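PDB 2OZH: hypothetical protein XCC2953 from Xanthomonas campestris pv. campestris, which probably acts as a GNAT-family acyltransferase, most likely moving an acetyl group from acetyl-CoA to an acceptor that is not known. Local coordinates for residues Leu46-Phe51 / Ala60-Asp65; Ala67-Leu72 / Arg105-Thr110; Gln56-Arg61 / Val75-Glu80. All blocks are in the same frame, centred on the assembly; numbering follows the deposited sequence. Where two conformers were deposited one is given.

Interaction 1. Residues Leu46-Phe51 / Ala60-Asp65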
loop_
_atom_site.group_PDB
_atom_site.type_symbol
_atom_site.label_atom_id
_atom_site.label_comp_id
_atom_site.label_asym_id
_atom_site.label_seq_id
_atom_site.Cartn_x
_atom_site.Cartn_y
_atom_site.Cartn_z
ATOM N N LEU A 46 5.815 -4.722 -6.852
ATOM C CA LEU A 46 7.224 -4.672 -7.182
ATOM C C LEU A 46 7.924 -5.683 -6.298
ATOM O O LEU A 46 7.991 -5.556 -5.082
ATOM C CB LEU A 46 7.803 -3.277 -6.959
ATOM C CG LEU A 46 9.291 -3.103 -7.259
ATOM C CD1 LEU A 46 9.619 -3.408 -8.685
ATOM C CD2 LEU A 46 9.704 -1.662 -6.947
ATOM N N CYS A 47 8.355 -6.775 -6.920
ATOM C CA CYS A 47 8.871 -7.924 -6.204
ATOM C C CYS A 47 10.372 -8.022 -6.374
ATOM O O CYS A 47 10.908 -7.737 -7.453
ATOM C CB CYS A 47 8.244 -9.221 -6.695
ATOM S SG CYS A 47 6.449 -9.291 -6.514
ATOM N N PHE A 48 11.036 -8.425 -5.295
ATOM C CA PHE A 48 12.503 -8.585 -5.243
ATOM C C PHE A 48 12.778 -10.057 -4.971
ATOM O O PHE A 48 12.446 -10.578 -3.905
ATOM C CB PHE A 48 13.098 -7.710 -4.126
ATOM C CG PHE A 48 12.901 -6.240 -4.378
ATOM C CD1 PHE A 48 11.682 -5.646 -4.155
ATOM C CD2 PHE A 48 13.937 -5.438 -4.863
ATOM C CE1 PHE A 48 11.493 -4.298 -4.418
ATOM C CE2 PHE A 48 13.749 -4.107 -5.137
ATOM C CZ PHE A 48 12.530 -3.535 -4.912
ATOM N N GLY A 49 13.392 -10.717 -5.931
ATOM C CA GLY A 49 13.803 -12.096 -5.733
ATOM C C GLY A 49 15.291 -12.175 -5.561
ATOM O O GLY A 49 16.038 -11.465 -6.223
ATOM N N GLY A 50 15.745 -13.056 -4.683
ATOM C CA GLY A 50 17.147 -13.362 -4.546
ATOM C C GLY A 50 17.409 -14.799 -4.980
ATOM O O GLY A 50 16.633 -15.688 -4.646
ATOM N N PHE A 51 18.461 -14.955 -5.766
ATOM C CA PHE A 51 18.748 -16.227 -6.427
ATOM C C PHE A 51 20.206 -16.608 -6.266
ATOM O O PHE A 51 21.087 -15.740 -6.366
ATOM C CB PHE A 51 18.443 -16.130 -7.926
ATOM C CG PHE A 51 17.023 -15.707 -8.230
ATOM C CD1 PHE A 51 16.686 -14.373 -8.252
ATOM C CD2 PHE A 51 16.026 -16.643 -8.468
ATOM C CE1 PHE A 51 15.416 -13.970 -8.512
ATOM C CE2 PHE A 51 14.744 -16.256 -8.714
ATOM C CZ PHE A 51 14.427 -14.945 -8.755
ATOM N N ALA A 60 11.197 -10.463 -1.249
ATOM C CA ALA A 60 10.569 -9.322 -0.579
ATOM C C ALA A 60 9.620 -8.702 -1.557
ATOM O O ALA A 60 9.853 -8.734 -2.756
ATOM C CB ALA A 60 11.637 -8.287 -0.150
ATOM N N ARG A 61 8.533 -8.134 -1.060
ATOM C CA ARG A 61 7.482 -7.635 -1.922
ATOM C C ARG A 61 7.019 -6.250 -1.486
ATOM O O ARG A 61 6.798 -6.028 -0.301
ATOM C CB ARG A 61 6.292 -8.598 -1.955
ATOM C CG ARG A 61 5.243 -8.214 -2.996
ATOM C CD ARG A 61 4.278 -9.347 -3.263
ATOM N NE ARG A 61 3.444 -9.688 -2.126
ATOM C CZ ARG A 61 2.247 -9.167 -1.893
ATOM N NH1 ARG A 61 1.775 -8.183 -2.641
ATOM N NH2 ARG A 61 1.510 -9.645 -0.920
ATOM N N VAL A 62 6.912 -5.350 -2.445
ATOM C CA VAL A 62 6.511 -3.978 -2.183
ATOM C C VAL A 62 5.246 -3.635 -2.975
ATOM O O VAL A 62 5.179 -3.857 -4.178
ATOM C CB VAL A 62 7.658 -3.004 -2.519
ATOM C CG1 VAL A 62 7.218 -1.544 -2.324
ATOM C CG2 VAL A 62 8.882 -3.308 -1.690
ATOM N N ILE A 63 4.245 -3.068 -2.307
ATOM C CA ILE A 63 3.055 -2.549 -2.955
ATOM C C ILE A 63 3.201 -1.018 -2.878
ATOM O O ILE A 63 3.336 -0.475 -1.791
ATOM C CB ILE A 63 1.789 -2.993 -2.236
ATOM C CG1 ILE A 63 1.733 -4.523 -2.183
ATOM C CG2 ILE A 63 0.568 -2.444 -2.945
ATOM C CD1 ILE A 63 0.609 -5.050 -1.314
ATOM N N SER A 64 3.136 -0.340 -4.013
ATOM C CA SER A 64 3.421 1.094 -4.036
ATOM C C SER A 64 2.782 1.767 -5.213
ATOM O O SER A 64 2.515 1.132 -6.233
ATOM C CB SER A 64 4.928 1.279 -4.120
ATOM O OG SER A 64 5.332 2.655 -4.080
ATOM N N ASP A 65 2.572 3.084 -5.090
ATOM C CA ASP A 65 2.237 3.929 -6.226
ATOM C C ASP A 65 3.470 4.513 -6.913
ATOM O O ASP A 65 3.325 5.285 -7.849
ATOM C CB ASP A 65 1.259 5.021 -5.832
ATOM C CG ASP A 65 1.827 6.016 -4.876
ATOM O OD1 ASP A 65 2.981 5.839 -4.419
ATOM O OD2 ASP A 65 1.109 7.011 -4.605
#
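L46-F48 pair antiparallel with A60-V62, the axes of segments 46-51 and 60-64 approaching to 4.8 Å at 168°, in regular register: L46 faces V62 and F48 faces A60 as hydrogen-bonded pairs, with C47 and R61 the non-hydrogen-bonded pair between them. This is the body of the β-hairpin made by strands 46-52 and 55-64, inside the mixed sheet of the GNAT fold. Two reciprocal pairs of amide bonds close the ladder; F48 N to A60 O, 2.8 Å at 166°, is the shortest and straightest, and V62 N reaches L46 O at 2.9 Å.

The side chains separate by face. L46, F48, A60 and V62 share one, against which helix 86-96 packs A93 and V94. Here the F48 and V62 side chains meet obliquely, F48 CE1 3.9 Å from V62 CG2, and F48 CB lies 4.3 Å from A60 CB. C47 and R61 occupy the other face, packed against I42 and A41 of helix 35-43; C47 SG rests 3.9 Å from R61 CG. The arginine bends about its CG-CD bond (chi3 66°), leading the guanidinium away from C47. NE forms a salt bridge with D74, while NH1 is hydrogen-bonded to S45 OG and forms a salt bridge with D65 of the second subunit, linking the strand to the dimer interface. A60 O, the acceptor for F48 N, also lies at the F48 ring edge near its plane, 3.9 Å from F48 CD1.

Interaction 2. Residues Ala67-Leu72 / Arg105-Thr110. With EDO (1,2-ethanediol), chain E.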
loop_
_atom_site.group_PDB
_atom_site.type_symbol
_atom_site.label_atom_id
_atom_site.label_comp_id
_atom_site.label_asym_id
_atom_site.label_seq_id
_atom_site.Cartn_x
_atom_site.Cartn_y
_atom_site.Cartn_z
ATOM N N ALA A 67 5.350 6.749 -5.985
ATOM C CA ALA A 67 5.258 8.196 -5.902
ATOM C C ALA A 67 5.149 8.766 -4.503
ATOM O O ALA A 67 5.899 9.689 -4.163
ATOM C CB ALA A 67 4.094 8.680 -6.742
ATOM N N THR A 68 4.247 8.209 -3.698
ATOM C CA THR A 68 3.931 8.743 -2.383
ATOM C C THR A 68 3.975 7.726 -1.236
ATOM O O THR A 68 4.194 8.123 -0.105
ATOM C CB THR A 68 2.561 9.439 -2.330
ATOM O OG1 THR A 68 1.494 8.475 -2.419
ATOM C CG2 THR A 68 2.446 10.511 -3.396
ATOM N N PHE A 69 3.737 6.446 -1.527
ATOM C CA PHE A 69 3.489 5.442 -0.507
ATOM C C PHE A 69 4.006 4.099 -0.954
ATOM O O PHE A 69 3.882 3.737 -2.125
ATOM C CB PHE A 69 1.980 5.294 -0.262
ATOM C CG PHE A 69 1.643 4.173 0.689
ATOM C CD1 PHE A 69 1.637 4.359 2.062
ATOM C CD2 PHE A 69 1.325 2.904 0.196
ATOM C CE1 PHE A 69 1.352 3.295 2.903
ATOM C CE2 PHE A 69 1.040 1.869 1.043
ATOM C CZ PHE A 69 1.045 2.068 2.398
ATOM N N ALA A 70 4.582 3.349 -0.015
ATOM C CA ALA A 70 4.898 1.936 -0.245
ATOM C C ALA A 70 4.649 1.142 1.023
ATOM O O ALA A 70 4.781 1.662 2.126
ATOM C CB ALA A 70 6.341 1.744 -0.681
ATOM N N TYR A 71 4.362 -0.148 0.820
ATOM C CA TYR A 71 4.166 -1.114 1.888
ATOM C C TYR A 71 5.041 -2.323 1.588
ATOM O O TYR A 71 4.994 -2.843 0.482
ATOM C CB TYR A 71 2.676 -1.533 1.971
ATOM C CG TYR A 71 2.401 -2.684 2.904
ATOM C CD1 TYR A 71 2.413 -2.528 4.276
ATOM C CD2 TYR A 71 2.159 -3.913 2.393
ATOM C CE1 TYR A 71 2.176 -3.642 5.116
ATOM C CE2 TYR A 71 1.937 -5.021 3.213
ATOM C CZ TYR A 71 1.940 -4.855 4.546
ATOM O OH TYR A 71 1.731 -6.002 5.345
ATOM N N LEU A 72 5.821 -2.759 2.565
ATOM C CA LEU A 72 6.702 -3.916 2.463
ATOM C C LEU A 72 6.071 -5.091 3.159
ATOM O O LEU A 72 5.624 -4.996 4.277
ATOM C CB LEU A 72 8.023 -3.578 3.148
ATOM C CG LEU A 72 9.096 -4.665 3.194
ATOM C CD1 LEU A 72 9.630 -4.951 1.782
ATOM C CD2 LEU A 72 10.222 -4.294 4.168
ATOM N N ARG A 105 5.683 8.042 2.779
ATOM C CA ARG A 105 5.507 6.990 3.776
ATOM C C ARG A 105 5.844 5.631 3.203
ATOM O O ARG A 105 5.340 5.264 2.125
ATOM C CB ARG A 105 4.067 6.956 4.277
ATOM C CG ARG A 105 3.933 6.163 5.594
ATOM C CD ARG A 105 2.516 5.894 5.984
ATOM N NE ARG A 105 1.653 7.064 6.074
ATOM C CZ ARG A 105 1.117 7.583 7.178
ATOM N NH1 ARG A 105 1.370 7.153 8.418
ATOM N NH2 ARG A 105 0.284 8.574 6.998
ATOM N N PHE A 106 6.654 4.892 3.945
ATOM C CA PHE A 106 6.969 3.487 3.644
ATOM C C PHE A 106 6.591 2.741 4.922
ATOM O O PHE A 106 7.150 3.024 5.988
ATOM C CB PHE A 106 8.450 3.333 3.312
ATOM C CG PHE A 106 8.792 2.183 2.406
ATOM C CD1 PHE A 106 8.130 0.972 2.472
ATOM C CD2 PHE A 106 9.812 2.343 1.494
ATOM C CE1 PHE A 106 8.466 -0.058 1.603
ATOM C CE2 PHE A 106 10.169 1.340 0.628
ATOM C CZ PHE A 106 9.518 0.119 0.702
ATOM N N SER A 107 5.635 1.833 4.817
ATOM C CA SER A 107 5.065 1.142 5.978
ATOM C C SER A 107 5.335 -0.360 5.957
ATOM O O SER A 107 5.539 -0.943 4.902
ATOM C CB SER A 107 3.551 1.335 5.979
ATOM O OG SER A 107 3.205 2.718 6.065
ATOM N N LEU A 108 5.313 -0.957 7.141
ATOM C CA LEU A 108 5.421 -2.412 7.281
ATOM C C LEU A 108 4.822 -2.810 8.630
ATOM O O LEU A 108 4.613 -1.963 9.487
ATOM C CB LEU A 108 6.866 -2.866 7.171
ATOM C CG LEU A 108 7.864 -2.400 8.218
ATOM C CD1 LEU A 108 7.730 -3.220 9.518
ATOM C CD2 LEU A 108 9.285 -2.508 7.650
ATOM N N ALA A 109 4.557 -4.110 8.782
ATOM C CA ALA A 109 4.200 -4.697 10.083
ATOM C C ALA A 109 5.127 -5.861 10.372
ATOM O O ALA A 109 5.346 -6.667 9.468
ATOM C CB ALA A 109 2.791 -5.180 10.047
ATOM N N THR A 110 5.626 -5.943 11.606
ATOM C CA THR A 110 6.567 -6.991 12.012
ATOM C C THR A 110 6.223 -7.476 13.410
ATOM O O THR A 110 6.045 -6.677 14.301
ATOM C CB THR A 110 8.059 -6.508 11.935
ATOM O OG1 THR A 110 8.936 -7.580 12.344
ATOM C CG2 THR A 110 8.318 -5.299 12.785
HETATM C C1 EDO E . 8.395 -7.635 6.022
HETATM O O1 EDO E . 7.683 -8.781 5.517
HETATM C C2 EDO E . 7.620 -6.938 7.102
HETATM O O2 EDO E . 7.569 -7.724 8.296
HETATM O O HOH W 1 4.489 -5.938 6.435
#
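Parallel β pairing joins F69-L72 to R105-L108, completing the β-α-β unit of strand 69-77, helix 86-96 and strand 105-109. The short axes differ by 21°, and alternating bonds confirm the register: R105 N to T68 O is the longest at 3.2 Å, S107 N to A70 O the shortest at 2.8 Å. The A70 methyl stands over the F106 ring in a CH-pi contact, CB 3.6 Å from the centroid and 12° off the normal. On the other face F69 CE1 lies 3.7 Å from S107 OG, and F69 and Y71 stack with Y71 and F69 of the second subunit. L72 and L108 lie side by side, their CD2 atoms 4.0 Å apart.

Beyond L72 N a bridging water replaces the direct ladder, donating to L72 O (2.6 Å) and accepting from A109 N (3.0 Å). Ethanediol, probably from the crystallisation liquor, donates from O2 to A109 O at 2.7 Å. Divergence of these strands characterises the GNAT fold and in relatives admits acetyl-CoA; the water bridge is consistent with it.

Helix 86-96 packs M91, V94 and M95 on L72 and F106, Y117 of helix 114-118 touches both leucines, V62 of strand 55-64 flanks A70, and R105-A109 extends the sheet antiparallel into the second subunit.

Interaction 3. Residues Gln56-Arg61 / Val75-Glu80. With EDO (1,2-ethanediol), chain E.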
loop_
_atom_site.group_PDB
_atom_site.type_symbol
_atom_site.label_atom_id
_atom_site.label_comp_id
_atom_site.label_asym_id
_atom_site.label_seq_id
_atom_site.Cartn_x
_atom_site.Cartn_y
_atom_site.Cartn_z
ATOM N N GLN A 56 15.763 -19.848 -6.419
ATOM C CA GLN A 56 15.354 -18.726 -5.567
ATOM C C GLN A 56 15.596 -19.098 -4.104
ATOM O O GLN A 56 15.228 -20.172 -3.648
ATOM C CB GLN A 56 13.906 -18.375 -5.789
ATOM C CG GLN A 56 13.526 -17.073 -5.067
ATOM C CD GLN A 56 12.195 -16.525 -5.400
ATOM O OE1 GLN A 56 11.536 -16.957 -6.335
ATOM N NE2 GLN A 56 11.802 -15.474 -4.660
ATOM N N VAL A 57 16.200 -18.150 -3.382
ATOM C CA VAL A 57 16.537 -18.321 -1.970
ATOM C C VAL A 57 15.901 -17.272 -1.065
ATOM O O VAL A 57 15.917 -17.445 0.158
ATOM C CB VAL A 57 18.058 -18.293 -1.756
ATOM C CG1 VAL A 57 18.711 -19.427 -2.584
ATOM C CG2 VAL A 57 18.672 -16.972 -2.064
ATOM N N ALA A 58 15.354 -16.187 -1.620
ATOM C CA ALA A 58 14.847 -15.100 -0.773
ATOM C C ALA A 58 13.849 -14.296 -1.567
ATOM O O ALA A 58 13.814 -14.355 -2.804
ATOM C CB ALA A 58 15.987 -14.209 -0.306
ATOM N N PHE A 59 13.038 -13.498 -0.861
ATOM C CA PHE A 59 11.971 -12.721 -1.468
ATOM C C PHE A 59 11.635 -11.529 -0.593
ATOM O O PHE A 59 11.752 -11.588 0.624
ATOM C CB PHE A 59 10.715 -13.608 -1.532
ATOM C CG PHE A 59 9.537 -13.047 -2.324
ATOM C CD1 PHE A 59 9.658 -12.734 -3.665
ATOM C CD2 PHE A 59 8.313 -12.852 -1.722
ATOM C CE1 PHE A 59 8.572 -12.259 -4.387
ATOM C CE2 PHE A 59 7.244 -12.412 -2.424
ATOM C CZ PHE A 59 7.340 -12.134 -3.756
ATOM N N ALA A 60 11.197 -10.463 -1.249
ATOM C CA ALA A 60 10.569 -9.322 -0.579
ATOM C C ALA A 60 9.620 -8.702 -1.557
ATOM O O ALA A 60 9.853 -8.734 -2.756
ATOM C CB ALA A 60 11.637 -8.287 -0.150
ATOM N N ARG A 61 8.533 -8.134 -1.060
ATOM C CA ARG A 61 7.482 -7.635 -1.922
ATOM C C ARG A 61 7.019 -6.250 -1.486
ATOM O O ARG A 61 6.798 -6.028 -0.301
ATOM C CB ARG A 61 6.292 -8.598 -1.955
ATOM C CG ARG A 61 5.243 -8.214 -2.996
ATOM C CD ARG A 61 4.278 -9.347 -3.263
ATOM N NE ARG A 61 3.444 -9.688 -2.126
ATOM C CZ ARG A 61 2.247 -9.167 -1.893
ATOM N NH1 ARG A 61 1.775 -8.183 -2.641
ATOM N NH2 ARG A 61 1.510 -9.645 -0.920
ATOM N N VAL A 75 8.598 -10.791 3.322
ATOM C CA VAL A 75 10.053 -10.953 3.354
ATOM C C VAL A 75 10.406 -12.300 3.910
ATOM O O VAL A 75 9.952 -12.701 5.012
ATOM C CB VAL A 75 10.713 -9.835 4.187
ATOM C CG1 VAL A 75 12.220 -10.078 4.329
ATOM C CG2 VAL A 75 10.449 -8.465 3.568
ATOM N N PHE A 76 11.236 -13.054 3.173
ATOM C CA PHE A 76 11.753 -14.280 3.706
ATOM C C PHE A 76 13.091 -14.637 3.050
ATOM O O PHE A 76 13.390 -14.234 1.933
ATOM C CB PHE A 76 10.755 -15.453 3.567
ATOM C CG PHE A 76 10.508 -15.955 2.148
ATOM C CD1 PHE A 76 11.418 -16.781 1.520
ATOM C CD2 PHE A 76 9.332 -15.677 1.484
ATOM C CE1 PHE A 76 11.179 -17.313 0.234
ATOM C CE2 PHE A 76 9.092 -16.181 0.219
ATOM C CZ PHE A 76 10.003 -16.968 -0.408
ATOM N N VAL A 77 13.844 -15.453 3.798
ATOM C CA VAL A 77 15.032 -16.162 3.319
ATOM C C VAL A 77 14.852 -17.611 3.714
ATOM O O VAL A 77 14.488 -17.882 4.852
ATOM C CB VAL A 77 16.318 -15.580 3.924
ATOM C CG1 VAL A 77 17.519 -16.399 3.523
ATOM C CG2 VAL A 77 16.494 -14.129 3.509
ATOM N N LEU A 78 15.109 -18.549 2.797
ATOM C CA LEU A 78 14.974 -19.962 3.124
ATOM C C LEU A 78 15.949 -20.330 4.219
ATOM O O LEU A 78 17.069 -19.798 4.278
ATOM C CB LEU A 78 15.156 -20.825 1.897
ATOM C CG LEU A 78 14.080 -20.636 0.819
ATOM C CD1 LEU A 78 14.402 -21.568 -0.328
ATOM C CD2 LEU A 78 12.666 -20.868 1.373
ATOM N N PRO A 79 15.559 -21.218 5.133
ATOM C CA PRO A 79 16.371 -21.467 6.316
ATOM C C PRO A 79 17.796 -21.899 6.070
ATOM O O PRO A 79 18.700 -21.472 6.820
ATOM C CB PRO A 79 15.603 -22.587 7.041
ATOM C CG PRO A 79 14.209 -22.408 6.633
ATOM C CD PRO A 79 14.261 -21.925 5.189
ATOM N N GLU A 80 18.050 -22.696 5.049
ATOM C CA GLU A 80 19.415 -23.157 4.801
ATOM C C GLU A 80 20.327 -22.079 4.214
ATOM O O GLU A 80 21.530 -22.299 4.075
ATOM C CB GLU A 80 19.436 -24.425 3.930
ATOM C CG GLU A 80 19.105 -24.219 2.500
ATOM C CD GLU A 80 17.605 -24.274 2.157
ATOM O OE1 GLU A 80 16.697 -24.051 3.029
ATOM O OE2 GLU A 80 17.355 -24.533 0.951
HETATM C C1 EDO E . 8.395 -7.635 6.022
HETATM O O1 EDO E . 7.683 -8.781 5.517
HETATM C C2 EDO E . 7.620 -6.938 7.102
HETATM O O2 EDO E . 7.569 -7.724 8.296
#
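Q56 starts the contact through its carbonyl: Q56 O lies 3.7 Å from L78 CD1. The extended Q56 side chain runs forward along its own strand, Q56 NE2 donating to A58 O at 3.0 Å from above the carbonyl plane, while OE1 accepts from D15 N. V57 O receives L78 N in a nearly straight bond (3.0 Å, 171°). V57 and A58 together face the single residue G50 of strand 46-52, a classic β bulge.

A58 returns to regular pairing opposite V77, its CB 3.8 Å from V77 CG2, on the side of helix 86-96. F59 is doubly tied to F76, each amide bonding the other's carbonyl; F59 N to F76 O measures 2.9 Å. Placed between its own N and carbonyl carbon (chi1 70°), the F76 ring swings across to F59, whose CB sits over one face, offset toward the rim and 3.8 Å from the centroid. The two rings themselves are oblique, planes 40° apart, and helix 16-26 packs I19 on F59 and T22 on F76. A60 adds a methyl contact, CB to V75 CG2 at 3.9 Å.

V75 N, not used in this ladder, donates to ethanediol O1 at 3.1 Å; R82 NE is hydrogen-bonded to V77 O. The topology is that of the GNAT acetyl-CoA site, lined by strand 69-77 and the turn into helix 86-96; the ethanediol and a sulfate near V77, probably from the crystallisation liquor, are only possible markers of it.

How the interactions relate
The three contacts span four consecutive strands of one mixed sheet, ordered 46-52, 55-64, 69-77, 105-109. Interactions 1 and 3, centres 11 Å apart, share A60 and R61 and use strand 55-64 toward its two neighbours; interaction 3 begins on that strand, where interaction 1 ends, and G50 of interaction 1 bonds its bulge residues. Interaction 2 follows interaction 1 in the chain, yet their segments join through a probable hydrogen bond, I63 O to Y71 N (2.8 Å). Interactions 2 and 3 alternate in sequence and lie 19 Å apart, yet both touch one ethanediol at the strand opening, probably where acetyl-CoA would enter. Interactions 1 and 2 also meet the second subunit, coupling the sheet to the dimer.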